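Local coordinates for protein exopolygalacturonase (Yersinia enterocolitica, PDB 2UVF) that probably hydrolyses polygalacturonic acid, the backbone of pectin, from the ends of its chains as an exo-acting family 28 glycoside hydrolase, at residues Phe258-Ile263 with Val339-Leu344; Leu333-Gly338 with Met358-His363; Ala491-Val496 with Lys535-Glu540; Gln560-Thr565 with Thr581-Arg586. One frame throughout, in Å; residues are numbered along the deposited sequence.

Overall arrangement
Each contact joins adjacent coils of one parallel beta-helix, and the four fall into two groups. Contacts 1 and 2 have centres about 9 Å apart and touch directly, the backbone V339 O lying 3.0 Å from H363 N. Contacts 3 and 4, about 12 Å apart between centres, meet where N536 O and T565 OG1 come within 2.7 Å. The groups lie on opposite sides of the chain's centre, with about 31 Å between the centres of contacts 2 and 3. Contact 2 is close to the pocket that holds digalacturonic acid: the side chain of M358 is about 5 Å from a bound galacturonic acid. In contact 3 the side chain of K492 is about 11 Å from a bound galacturonic acid.

Contact 1: residues Phe258-Ile263 with Val339-Leu344; sequences FRNIRI and VENVYL
The two methyls of V339 form a shallow cleft for I261, which reaches in diagonally, its CD1 3.6 Å from both CG1 and CG2 of V339. The valine's CG2 also backs onto its in-register partner F258, 3.8 Å from F258 CB. Further along, the in-register I263 and L344 run side by side, CD2 of L344 sitting 3.9 Å from both CG1 and CD1 of I263. Parallel backbone pairing between successive coils of the beta-helix sets this spacing, as in I263 N to Y343 O at 2.8 Å. At the corner, N260 and N341 lie one above the other on adjacent coils, as in the side-chain stacks of parallel beta-helices, their amide planes 4° apart; N260 ND2 is held by D206. On the face carrying R262 and Y343, a bend at chi3 (92°) swings the guanidinium across the tyrosine, NH2 of R262 reaching 3.2 Å from CD2 of Y343, the flat groups 20° from parallel. The guanidinium's hydrogen bonds include L46 O and T208 OG1; Y343 OH meets N368.

Contact 2: residues Leu333-Gly338 with Met358-His363; sequences LMTLRG and MNLENH. With SO4 (sulfate ion), chain D.
The carboxamide of N362 folds back over the end of the neighbouring strand, ND2 making a weak bond to L336 O at 3.2 Å. That carbonyl already accepts L360 N, 2.8 Å away and almost straight at 171°. The same ND2 is weakly bonded to N359 OD1, while OD1 of N362 takes V339 N-H, and the buried amide is thereby held at both ends. The two strands are neighbours on successive coils of the parallel beta-helix, and N362 bridges them just past their ends, where G338 has a positive phi of 71°. On the face of T335 and M358, the sulfur SD of M358 lies beside the threonine hydroxyl, 3.3 Å from T335 OG1; OG1 is also hydrogen-bonded with S243 OG. R337 lays its CG 3.7 Å from CB of L360, then bends at chi3 (68°) and meets edge-on a sulfate ion, probably from the crystallisation liquor. NH1 of R337 bonds O2 of the sulfate at 3.1 Å, NH2 bonds O4 weakly, and R231 N bonds the anion too.

Contact 3: residues Ala491-Val496 with Lys535-Glu540; sequences AKQVMV and KNPSIE
The chains run parallel but pass a corner, so that Q493 faces S538 and M495 faces I539, with V494 as the extra residue between. S538 O takes the N-H of the corner residue V494, with V494 N 2.8 Å from S538 O. It also takes that of M495 after it, over a longer 3.3 Å from M495 N to S538 O. Beyond the corner regular parallel pairing takes over, E540 N donating to M495 O at 3.0 Å. In this way these two coils of the parallel beta-helix stay hydrogen-bonded through the corner.

The side chains are dominated by Q493. With its CG beside the backbone N (chi1 -54°) and the chain extended beyond, its amide reaches across to the other coil. NE2 of Q493 donates to P537 O at 2.9 Å, in the carbonyl plane and on a lone pair. NE2 of Q493 also donates to E540 OE1 at 2.6 Å, on the anti side and tilted out of the carboxylate plane, the two flat groups turned 69° apart. On the opposite face of the sheet, CE of M495 rests 4.0 Å from CG2 of I539. S538 OG turns instead to T565 O on the next coil.

Because both acceptors lie close to the plane of the Q493 amide, they fix its rotation with the nitrogen toward them, and the short bond to E540 is consistent with an ionised carboxylate that draws the amide in.

Contact 4: residues Gln560-Thr565 with Thr581-Arg586; sequences QLNNVT and TFTELR
Two late coils of the parallel beta-helix pair here, strands 560-562 and 581-583 in register, before both chains leave the strand at N563 and E584, which have positive phi. Backbone bonds such as L561 N to T581 O at 2.9 Å join the strands. On one face the hydroxyl of T583 donates to N562: OG1 lies 2.8 Å from OD1, in the carbonyl plane and on a lone pair, while N562 ND2 is held by D530. On the other, CD1 of L561 comes within 3.6 Å of CE2 of F582, and V564 CG2 approaches the same ring at its edge; W591 meets it edge-to-face. Past the turn, R586 N bonds V564 O at 2.7 Å. Bends at chi2 and chi3 (-146° and -53°) fold R586 back, its guanidinium with one face over V564 C and T565 N, and T565 CG2 touches NH2 at 3.2 Å. NH1 is bonded to S532 O. One water, donating to both, bridges L561 O and T583 O; another links T581 OG1 to Q560 NE2, which is also hydrogen-bonded to N558 OD1. Solvent is thus part of this contact: the water's hydrogens probably ease the closeness of L561 O and T583 O, 3.3 Å apart.

Contact 1: residues Phe258-Ile263 with Val339-Leu344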
loop_
_atom_site.group_PDB
_atom_site.type_symbol
_atom_site.label_atom_id
_atom_site.label_comp_id
_atom_site.label_asym_id
_atom_site.label_seq_id
_atom_site.Cartn_x
_atom_site.Cartn_y
_atom_site.Cartn_z
ATOM N N PHE A 258 -12.298 17.624 0.989
ATOM C CA PHE A 258 -13.146 16.859 0.093
ATOM C C PHE A 258 -13.838 15.778 0.904
ATOM O O PHE A 258 -13.495 15.545 2.060
ATOM C CB PHE A 258 -12.324 16.242 -1.030
ATOM C CG PHE A 258 -11.517 17.232 -1.798
ATOM C CD1 PHE A 258 -12.095 17.961 -2.838
ATOM C CD2 PHE A 258 -10.178 17.437 -1.491
ATOM C CE1 PHE A 258 -11.360 18.878 -3.549
ATOM C CE2 PHE A 258 -9.428 18.345 -2.202
ATOM C CZ PHE A 258 -10.016 19.066 -3.246
ATOM N N ARG A 259 -14.839 15.137 0.320
ATOM C CA ARG A 259 -15.454 14.012 0.989
ATOM C C ARG A 259 -16.017 13.042 -0.030
ATOM O O ARG A 259 -16.377 13.438 -1.135
ATOM C CB ARG A 259 -16.507 14.449 2.039
ATOM C CG ARG A 259 -17.811 15.021 1.507
ATOM C CD ARG A 259 -18.779 15.379 2.638
ATOM N NE ARG A 259 -20.133 15.592 2.110
ATOM C CZ ARG A 259 -21.225 15.849 2.841
ATOM N NH1 ARG A 259 -21.166 15.932 4.168
ATOM N NH2 ARG A 259 -22.398 16.025 2.236
ATOM N N ASN A 260 -16.068 11.769 0.360
ATOM C CA ASN A 260 -16.703 10.716 -0.432
ATOM C C ASN A 260 -16.207 10.672 -1.882
ATOM O O ASN A 260 -16.971 10.908 -2.812
ATOM C CB ASN A 260 -18.252 10.814 -0.375
ATOM C CG ASN A 260 -18.790 11.081 1.028
ATOM O OD1 ASN A 260 -18.199 10.673 2.041
ATOM N ND2 ASN A 260 -19.935 11.767 1.098
ATOM N N ILE A 261 -14.923 10.372 -2.069
ATOM C CA ILE A 261 -14.359 10.201 -3.427
ATOM C C ILE A 261 -14.060 8.727 -3.753
ATOM O O ILE A 261 -13.475 8.009 -2.951
ATOM C CB ILE A 261 -13.089 11.088 -3.684
ATOM C CG1 ILE A 261 -13.389 12.568 -3.362
ATOM C CG2 ILE A 261 -12.617 10.920 -5.101
ATOM C CD1 ILE A 261 -12.194 13.502 -3.410
ATOM N N ARG A 262 -14.448 8.306 -4.954
ATOM C CA ARG A 262 -14.391 6.902 -5.365
ATOM C C ARG A 262 -13.782 6.776 -6.754
ATOM O O ARG A 262 -14.159 7.506 -7.672
ATOM C CB ARG A 262 -15.796 6.278 -5.372
ATOM C CG ARG A 262 -16.457 6.190 -4.006
ATOM C CD ARG A 262 -17.854 5.652 -4.119
ATOM N NE ARG A 262 -17.886 4.204 -3.965
ATOM C CZ ARG A 262 -17.991 3.324 -4.952
ATOM N NH1 ARG A 262 -18.089 3.718 -6.215
ATOM N NH2 ARG A 262 -18.010 2.035 -4.662
ATOM N N ILE A 263 -12.838 5.845 -6.902
ATOM C CA ILE A 263 -12.238 5.546 -8.202
ATOM C C ILE A 263 -12.233 4.027 -8.396
ATOM O O ILE A 263 -11.675 3.296 -7.574
ATOM C CB ILE A 263 -10.817 6.150 -8.329
ATOM C CG1 ILE A 263 -10.805 7.575 -7.757
ATOM C CG2 ILE A 263 -10.325 6.055 -9.785
ATOM C CD1 ILE A 263 -9.472 8.280 -7.820
ATOM N N VAL A 339 -9.032 14.277 1.909
ATOM C CA VAL A 339 -10.288 13.588 1.609
ATOM C C VAL A 339 -10.847 12.798 2.795
ATOM O O VAL A 339 -10.129 12.058 3.482
ATOM C CB VAL A 339 -10.205 12.710 0.315
ATOM C CG1 VAL A 339 -11.576 12.187 -0.077
ATOM C CG2 VAL A 339 -9.626 13.506 -0.842
ATOM N N GLU A 340 -12.143 12.997 3.035
ATOM C CA GLU A 340 -12.880 12.252 4.036
ATOM C C GLU A 340 -13.730 11.220 3.303
ATOM O O GLU A 340 -14.659 11.606 2.584
ATOM C CB GLU A 340 -13.776 13.198 4.842
ATOM C CG GLU A 340 -14.539 12.527 5.963
ATOM C CD GLU A 340 -13.667 12.277 7.171
ATOM O OE1 GLU A 340 -12.606 12.943 7.275
ATOM O OE2 GLU A 340 -14.038 11.419 8.013
ATOM N N ASN A 341 -13.385 9.931 3.472
ATOM C CA ASN A 341 -13.981 8.771 2.744
ATOM C C ASN A 341 -13.493 8.550 1.307
ATOM O O ASN A 341 -14.049 9.110 0.373
ATOM C CB ASN A 341 -15.523 8.770 2.753
ATOM C CG ASN A 341 -16.123 8.995 4.132
ATOM O OD1 ASN A 341 -17.155 9.647 4.263
ATOM N ND2 ASN A 341 -15.496 8.461 5.148
ATOM N N VAL A 342 -12.478 7.708 1.123
ATOM C CA VAL A 342 -12.006 7.341 -0.229
ATOM C C VAL A 342 -12.237 5.852 -0.522
ATOM O O VAL A 342 -12.160 5.015 0.376
ATOM C CB VAL A 342 -10.521 7.656 -0.427
ATOM C CG1 VAL A 342 -10.107 7.405 -1.877
ATOM C CG2 VAL A 342 -10.231 9.083 -0.051
ATOM N N TYR A 343 -12.549 5.525 -1.773
ATOM C CA TYR A 343 -12.665 4.131 -2.183
ATOM C C TYR A 343 -12.042 3.939 -3.550
ATOM O O TYR A 343 -12.596 4.384 -4.565
ATOM C CB TYR A 343 -14.125 3.639 -2.175
ATOM C CG TYR A 343 -14.334 2.149 -2.548
ATOM C CD1 TYR A 343 -13.999 1.125 -1.659
ATOM C CD2 TYR A 343 -14.928 1.786 -3.760
ATOM C CE1 TYR A 343 -14.209 -0.236 -1.989
ATOM C CE2 TYR A 343 -15.143 0.437 -4.097
ATOM C CZ TYR A 343 -14.785 -0.566 -3.208
ATOM O OH TYR A 343 -14.993 -1.907 -3.537
ATOM N N LEU A 344 -10.908 3.235 -3.550
ATOM C CA LEU A 344 -10.188 2.831 -4.774
ATOM C C LEU A 344 -10.433 1.344 -5.011
ATOM O O LEU A 344 -10.361 0.560 -4.074
ATOM C CB LEU A 344 -8.688 3.142 -4.610
ATOM C CG LEU A 344 -8.394 4.537 -4.008
ATOM C CD1 LEU A 344 -6.901 4.696 -3.632
ATOM C CD2 LEU A 344 -8.877 5.697 -4.925
#

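Contact 2: residues Leu333-Gly338 with Met358-His363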
loop_
_atom_site.group_PDB
_atom_site.type_symbol
_atom_site.label_atom_id
_atom_site.label_comp_id
_atom_site.label_asym_id
_atom_site.label_seq_id
_atom_site.Cartn_x
_atom_site.Cartn_y
_atom_site.Cartn_z
ATOM N N LEU A 333 1.306 9.447 -9.871
ATOM C CA LEU A 333 0.126 9.000 -10.594
ATOM C C LEU A 333 -1.176 9.564 -10.008
ATOM O O LEU A 333 -2.064 9.994 -10.739
ATOM C CB LEU A 333 0.099 7.465 -10.668
ATOM C CG LEU A 333 -0.907 6.911 -11.679
ATOM C CD1 LEU A 333 -0.220 6.067 -12.762
ATOM C CD2 LEU A 333 -2.026 6.167 -10.962
ATOM N N MET A 334 -1.283 9.568 -8.685
ATOM C CA MET A 334 -2.515 9.966 -8.023
ATOM C C MET A 334 -2.164 10.603 -6.698
ATOM O O MET A 334 -1.364 10.069 -5.955
ATOM C CB MET A 334 -3.431 8.763 -7.797
ATOM C CG MET A 334 -4.833 9.146 -7.397
ATOM S SD MET A 334 -5.929 7.766 -7.053
ATOM C CE MET A 334 -6.117 7.025 -8.677
ATOM N N THR A 335 -2.747 11.761 -6.415
ATOM C CA THR A 335 -2.518 12.423 -5.139
ATOM C C THR A 335 -3.825 12.951 -4.599
ATOM O O THR A 335 -4.363 13.910 -5.115
ATOM C CB THR A 335 -1.483 13.572 -5.250
ATOM O OG1 THR A 335 -0.250 13.044 -5.757
ATOM C CG2 THR A 335 -1.245 14.220 -3.885
ATOM N N LEU A 336 -4.325 12.313 -3.548
ATOM C CA LEU A 336 -5.587 12.703 -2.957
ATOM C C LEU A 336 -5.272 13.218 -1.592
ATOM O O LEU A 336 -4.719 12.496 -0.771
ATOM C CB LEU A 336 -6.553 11.517 -2.867
ATOM C CG LEU A 336 -6.665 10.623 -4.100
ATOM C CD1 LEU A 336 -7.444 9.386 -3.684
ATOM C CD2 LEU A 336 -7.296 11.334 -5.310
ATOM N N ARG A 337 -5.636 14.477 -1.359
ATOM C CA ARG A 337 -5.270 15.178 -0.133
ATOM C C ARG A 337 -6.501 15.801 0.550
ATOM O O ARG A 337 -7.366 16.392 -0.113
ATOM C CB ARG A 337 -4.218 16.244 -0.434
ATOM C CG ARG A 337 -3.614 16.856 0.817
ATOM C CD ARG A 337 -2.536 17.865 0.504
ATOM N NE ARG A 337 -3.060 19.066 -0.145
ATOM C CZ ARG A 337 -2.373 20.200 -0.273
ATOM N NH1 ARG A 337 -1.149 20.300 0.219
ATOM N NH2 ARG A 337 -2.919 21.247 -0.869
ATOM N N GLY A 338 -6.568 15.652 1.868
ATOM C CA GLY A 338 -7.680 16.169 2.664
ATOM C C GLY A 338 -9.013 15.470 2.519
ATOM O O GLY A 338 -10.021 15.997 2.980
ATOM N N MET A 358 -0.993 8.232 -3.890
ATOM C CA MET A 358 -0.695 9.012 -2.687
ATOM C C MET A 358 -1.968 9.448 -1.981
ATOM O O MET A 358 -2.892 9.953 -2.624
ATOM C CB MET A 358 0.113 10.273 -3.018
ATOM C CG MET A 358 1.493 10.036 -3.614
ATOM S SD MET A 358 2.232 11.609 -4.106
ATOM C CE MET A 358 2.546 12.347 -2.488
ATOM N N ASN A 359 -2.004 9.225 -0.666
ATOM C CA ASN A 359 -3.066 9.695 0.206
ATOM C C ASN A 359 -2.414 10.575 1.229
ATOM O O ASN A 359 -1.542 10.126 1.977
ATOM C CB ASN A 359 -3.747 8.535 0.928
ATOM C CG ASN A 359 -4.461 7.626 -0.005
ATOM O OD1 ASN A 359 -5.649 7.802 -0.258
ATOM N ND2 ASN A 359 -3.731 6.661 -0.570
ATOM N N LEU A 360 -2.805 11.843 1.226
ATOM C CA LEU A 360 -2.220 12.821 2.128
ATOM C C LEU A 360 -3.330 13.404 3.001
ATOM O O LEU A 360 -4.297 13.972 2.493
ATOM C CB LEU A 360 -1.470 13.913 1.339
ATOM C CG LEU A 360 -0.223 13.522 0.508
ATOM C CD1 LEU A 360 0.347 14.741 -0.141
ATOM C CD2 LEU A 360 0.876 12.771 1.304
ATOM N N GLU A 361 -3.198 13.230 4.315
ATOM C CA GLU A 361 -4.166 13.776 5.238
ATOM C C GLU A 361 -5.614 13.323 4.965
ATOM O O GLU A 361 -6.527 14.079 5.142
ATOM C CB GLU A 361 -4.033 15.320 5.336
ATOM C CG GLU A 361 -2.953 15.807 6.280
ATOM C CD GLU A 361 -2.777 17.317 6.344
ATOM O OE1 GLU A 361 -3.333 18.001 7.221
ATOM O OE2 GLU A 361 -2.046 17.861 5.516
ATOM N N ASN A 362 -5.773 12.043 4.626
ATOM C CA ASN A 362 -7.088 11.458 4.421
ATOM C C ASN A 362 -7.589 10.707 5.653
ATOM O O ASN A 362 -6.800 10.275 6.510
ATOM C CB ASN A 362 -7.072 10.510 3.225
ATOM C CG ASN A 362 -6.779 11.207 1.942
ATOM O OD1 ASN A 362 -6.761 12.437 1.887
ATOM N ND2 ASN A 362 -6.551 10.443 0.891
ATOM N N HIS A 363 -8.915 10.585 5.742
ATOM C CA HIS A 363 -9.535 9.680 6.673
ATOM C C HIS A 363 -10.355 8.700 5.873
ATOM O O HIS A 363 -10.886 9.060 4.816
ATOM C CB HIS A 363 -10.470 10.412 7.648
ATOM C CG HIS A 363 -9.767 11.260 8.656
ATOM N ND1 HIS A 363 -10.444 12.115 9.495
ATOM C CD2 HIS A 363 -8.451 11.418 8.934
ATOM C CE1 HIS A 363 -9.575 12.739 10.272
ATOM N NE2 HIS A 363 -8.359 12.338 9.947
HETATM S S SO4 D . -0.207 23.911 -1.131
HETATM O O1 SO4 D . -0.684 23.794 -2.511
HETATM O O2 SO4 D . 0.535 22.715 -0.698
HETATM O O3 SO4 D . 0.688 25.073 -1.025
HETATM O O4 SO4 D . -1.391 24.122 -0.291
#

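Contact 3: residues Ala491-Val496 with Lys535-Glu540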
loop_
_atom_site.group_PDB
_atom_site.type_symbol
_atom_site.label_atom_id
_atom_site.label_comp_id
_atom_site.label_asym_id
_atom_site.label_seq_id
_atom_site.Cartn_x
_atom_site.Cartn_y
_atom_site.Cartn_z
ATOM N N ALA A 491 14.040 -11.032 -1.474
ATOM C CA ALA A 491 15.306 -10.687 -2.139
ATOM C C ALA A 491 16.350 -10.140 -1.174
ATOM O O ALA A 491 17.544 -10.204 -1.468
ATOM C CB ALA A 491 15.083 -9.720 -3.318
ATOM N N LYS A 492 15.927 -9.619 -0.020
ATOM C CA LYS A 492 16.904 -9.083 0.936
ATOM C C LYS A 492 16.756 -9.625 2.350
ATOM O O LYS A 492 17.581 -10.422 2.805
ATOM C CB LYS A 492 16.877 -7.547 0.988
ATOM C CG LYS A 492 17.194 -6.803 -0.294
ATOM C CD LYS A 492 17.322 -5.293 0.051
ATOM C CE LYS A 492 17.485 -4.404 -1.188
ATOM N NZ LYS A 492 18.334 -4.994 -2.276
ATOM N N GLN A 493 15.722 -9.173 3.051
ATOM C CA GLN A 493 15.580 -9.449 4.471
ATOM C C GLN A 493 14.141 -9.679 4.870
ATOM O O GLN A 493 13.236 -9.240 4.179
ATOM C CB GLN A 493 16.113 -8.264 5.246
ATOM C CG GLN A 493 17.533 -7.886 4.849
ATOM C CD GLN A 493 17.953 -6.612 5.495
ATOM O OE1 GLN A 493 17.631 -5.528 5.019
ATOM N NE2 GLN A 493 18.654 -6.726 6.595
ATOM N N VAL A 494 13.943 -10.349 5.999
ATOM C CA VAL A 494 12.623 -10.607 6.565
ATOM C C VAL A 494 12.058 -9.363 7.273
ATOM O O VAL A 494 10.935 -8.927 6.997
ATOM C CB VAL A 494 12.669 -11.816 7.552
ATOM C CG1 VAL A 494 11.347 -12.018 8.223
ATOM C CG2 VAL A 494 13.139 -13.103 6.848
ATOM N N MET A 495 12.829 -8.827 8.211
ATOM C CA MET A 495 12.446 -7.621 8.928
ATOM C C MET A 495 13.670 -6.738 9.140
ATOM O O MET A 495 14.755 -7.228 9.447
ATOM C CB MET A 495 11.760 -7.952 10.260
ATOM C CG MET A 495 11.320 -6.734 11.056
ATOM S SD MET A 495 10.332 -7.119 12.507
ATOM C CE MET A 495 11.583 -7.734 13.646
ATOM N N VAL A 496 13.487 -5.437 8.939
ATOM C CA VAL A 496 14.507 -4.439 9.294
ATOM C C VAL A 496 13.889 -3.304 10.106
ATOM O O VAL A 496 12.748 -2.900 9.883
ATOM C CB VAL A 496 15.262 -3.859 8.067
ATOM C CG1 VAL A 496 16.526 -3.137 8.510
ATOM C CG2 VAL A 496 15.630 -4.947 7.104
ATOM N N LYS A 535 22.071 -11.005 1.143
ATOM C CA LYS A 535 23.215 -11.294 1.993
ATOM C C LYS A 535 23.218 -10.522 3.302
ATOM O O LYS A 535 24.066 -10.769 4.165
ATOM C CB LYS A 535 24.526 -11.050 1.251
ATOM C CG LYS A 535 24.874 -12.119 0.240
ATOM C CD LYS A 535 26.310 -11.974 -0.250
ATOM C CE LYS A 535 26.452 -10.875 -1.303
ATOM N NZ LYS A 535 26.291 -9.507 -0.735
ATOM N N ASN A 536 22.298 -9.580 3.460
ATOM C CA ASN A 536 22.231 -8.887 4.734
ATOM C C ASN A 536 21.415 -9.734 5.714
ATOM O O ASN A 536 20.823 -10.735 5.306
ATOM C CB ASN A 536 21.736 -7.434 4.589
ATOM C CG ASN A 536 22.895 -6.414 4.493
ATOM O OD1 ASN A 536 23.922 -6.674 3.844
ATOM N ND2 ASN A 536 22.726 -5.253 5.145
ATOM N N PRO A 537 21.404 -9.355 7.008
ATOM C CA PRO A 537 20.831 -10.232 8.013
ATOM C C PRO A 537 19.344 -10.462 7.793
ATOM O O PRO A 537 18.646 -9.542 7.385
ATOM C CB PRO A 537 21.069 -9.462 9.316
ATOM C CG PRO A 537 22.198 -8.505 8.997
ATOM C CD PRO A 537 21.917 -8.105 7.609
ATOM N N SER A 538 18.876 -11.677 8.075
ATOM C CA SER A 538 17.459 -12.015 7.932
ATOM C C SER A 538 16.572 -11.110 8.779
ATOM O O SER A 538 15.583 -10.575 8.289
ATOM C CB SER A 538 17.199 -13.505 8.253
ATOM O OG SER A 538 17.595 -13.865 9.569
ATOM N N ILE A 539 16.920 -10.968 10.054
ATOM C CA ILE A 539 16.281 -10.020 10.949
ATOM C C ILE A 539 17.392 -9.027 11.330
ATOM O O ILE A 539 18.480 -9.428 11.756
ATOM C CB ILE A 539 15.627 -10.710 12.185
ATOM C CG1 ILE A 539 14.526 -11.689 11.745
ATOM C CG2 ILE A 539 15.052 -9.667 13.148
ATOM C CD1 ILE A 539 13.806 -12.458 12.891
ATOM N N GLU A 540 17.145 -7.742 11.100
ATOM C CA GLU A 540 18.162 -6.743 11.325
ATOM C C GLU A 540 17.610 -5.523 12.008
ATOM O O GLU A 540 16.813 -4.774 11.447
ATOM C CB GLU A 540 18.880 -6.345 10.038
ATOM C CG GLU A 540 19.918 -5.268 10.273
ATOM C CD GLU A 540 20.642 -4.855 9.026
ATOM O OE1 GLU A 540 20.052 -4.979 7.933
ATOM O OE2 GLU A 540 21.808 -4.404 9.141
#

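Contact 4: residues Gln560-Thr565 with Thr581-Arg586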
loop_
_atom_site.group_PDB
_atom_site.type_symbol
_atom_site.label_atom_id
_atom_site.label_comp_id
_atom_site.label_asym_id
_atom_site.label_seq_id
_atom_site.Cartn_x
_atom_site.Cartn_y
_atom_site.Cartn_z
ATOM N N GLN A 560 9.113 -19.253 11.449
ATOM C CA GLN A 560 10.001 -20.269 10.866
ATOM C C GLN A 560 10.698 -19.724 9.626
ATOM O O GLN A 560 10.050 -19.251 8.694
ATOM C CB GLN A 560 9.235 -21.555 10.501
ATOM C CG GLN A 560 8.681 -22.359 11.670
ATOM C CD GLN A 560 7.334 -21.881 12.175
ATOM O OE1 GLN A 560 6.392 -21.692 11.402
ATOM N NE2 GLN A 560 7.223 -21.707 13.495
ATOM N N LEU A 561 12.018 -19.825 9.616
ATOM C CA LEU A 561 12.836 -19.251 8.578
ATOM C C LEU A 561 13.704 -20.327 7.931
ATOM O O LEU A 561 14.618 -20.876 8.574
ATOM C CB LEU A 561 13.718 -18.128 9.157
ATOM C CG LEU A 561 13.026 -16.925 9.787
ATOM C CD1 LEU A 561 14.001 -15.915 10.297
ATOM C CD2 LEU A 561 12.178 -16.295 8.768
ATOM N N ASN A 562 13.423 -20.643 6.668
ATOM C CA ASN A 562 14.245 -21.600 5.967
ATOM C C ASN A 562 15.127 -20.932 4.922
ATOM O O ASN A 562 14.652 -20.091 4.142
ATOM C CB ASN A 562 13.373 -22.675 5.319
ATOM C CG ASN A 562 14.187 -23.807 4.764
ATOM O OD1 ASN A 562 14.780 -24.583 5.505
ATOM N ND2 ASN A 562 14.239 -23.898 3.457
ATOM N N ASN A 563 16.406 -21.315 4.922
ATOM C CA ASN A 563 17.377 -20.842 3.948
ATOM C C ASN A 563 17.484 -19.311 3.943
ATOM O O ASN A 563 17.253 -18.645 2.926
ATOM C CB ASN A 563 17.082 -21.410 2.551
ATOM C CG ASN A 563 18.075 -20.935 1.501
ATOM O OD1 ASN A 563 17.697 -20.660 0.370
ATOM N ND2 ASN A 563 19.341 -20.827 1.877
ATOM N N VAL A 564 17.812 -18.780 5.114
ATOM C CA VAL A 564 18.071 -17.366 5.315
ATOM C C VAL A 564 19.451 -17.197 6.007
ATOM O O VAL A 564 19.990 -18.143 6.617
ATOM C CB VAL A 564 16.940 -16.662 6.144
ATOM C CG1 VAL A 564 15.558 -16.913 5.548
ATOM C CG2 VAL A 564 16.979 -17.070 7.639
ATOM N N THR A 565 20.003 -15.998 5.909
ATOM C CA THR A 565 21.233 -15.644 6.617
ATOM C C THR A 565 20.942 -15.431 8.109
ATOM O O THR A 565 19.761 -15.213 8.510
ATOM C CB THR A 565 21.856 -14.357 6.062
ATOM O OG1 THR A 565 20.970 -13.270 6.311
ATOM C CG2 THR A 565 22.102 -14.467 4.603
ATOM N N THR A 581 12.330 -20.672 14.582
ATOM C CA THR A 581 13.064 -21.850 14.119
ATOM C C THR A 581 13.766 -21.615 12.783
ATOM O O THR A 581 13.110 -21.424 11.745
ATOM C CB THR A 581 12.131 -23.124 14.035
ATOM O OG1 THR A 581 11.444 -23.298 15.277
ATOM C CG2 THR A 581 12.936 -24.402 13.732
ATOM N N PHE A 582 15.094 -21.661 12.810
ATOM C CA PHE A 582 15.920 -21.567 11.605
ATOM C C PHE A 582 16.309 -22.968 11.153
ATOM O O PHE A 582 16.934 -23.716 11.909
ATOM C CB PHE A 582 17.214 -20.770 11.856
ATOM C CG PHE A 582 17.001 -19.356 12.365
ATOM C CD1 PHE A 582 16.706 -19.116 13.710
ATOM C CD2 PHE A 582 17.166 -18.262 11.508
ATOM C CE1 PHE A 582 16.516 -17.796 14.178
ATOM C CE2 PHE A 582 17.006 -16.949 11.956
ATOM C CZ PHE A 582 16.677 -16.710 13.288
ATOM N N THR A 583 15.901 -23.334 9.945
ATOM C CA THR A 583 16.380 -24.548 9.269
ATOM C C THR A 583 17.148 -24.089 8.041
ATOM O O THR A 583 16.916 -22.993 7.575
ATOM C CB THR A 583 15.205 -25.481 8.875
ATOM O OG1 THR A 583 14.154 -24.706 8.273
ATOM C CG2 THR A 583 14.646 -26.196 10.132
ATOM N N GLU A 584 18.070 -24.905 7.531
ATOM C CA GLU A 584 18.950 -24.524 6.401
ATOM C C GLU A 584 19.538 -23.101 6.474
ATOM O O GLU A 584 19.662 -22.414 5.458
ATOM C CB GLU A 584 18.269 -24.731 5.035
ATOM C CG GLU A 584 17.650 -26.093 4.827
ATOM C CD GLU A 584 18.671 -27.176 4.590
ATOM O OE1 GLU A 584 19.853 -26.863 4.372
ATOM O OE2 GLU A 584 18.280 -28.348 4.586
ATOM N N LEU A 585 19.919 -22.678 7.673
ATOM C CA LEU A 585 20.539 -21.374 7.886
ATOM C C LEU A 585 21.770 -21.204 6.995
ATOM O O LEU A 585 22.545 -22.140 6.839
ATOM C CB LEU A 585 20.917 -21.229 9.365
ATOM C CG LEU A 585 21.692 -20.012 9.843
ATOM C CD1 LEU A 585 20.798 -18.792 9.955
ATOM C CD2 LEU A 585 22.303 -20.351 11.162
ATOM N N ARG A 586 21.929 -20.026 6.393
ATOM C CA ARG A 586 23.113 -19.714 5.580
ATOM C C ARG A 586 24.193 -19.061 6.439
ATOM O O ARG A 586 24.515 -17.889 6.279
ATOM C CB ARG A 586 22.758 -18.811 4.394
ATOM C CG ARG A 586 22.215 -19.541 3.204
ATOM C CD ARG A 586 22.641 -18.865 1.885
ATOM N NE ARG A 586 22.321 -17.442 1.851
ATOM C CZ ARG A 586 21.090 -16.935 1.866
ATOM N NH1 ARG A 586 20.019 -17.724 1.919
ATOM N NH2 ARG A 586 20.931 -15.625 1.840
HETATM O O HOH W 1 9.105 -22.137 15.502
HETATM O O HOH W 2 17.203 -20.432 8.158
#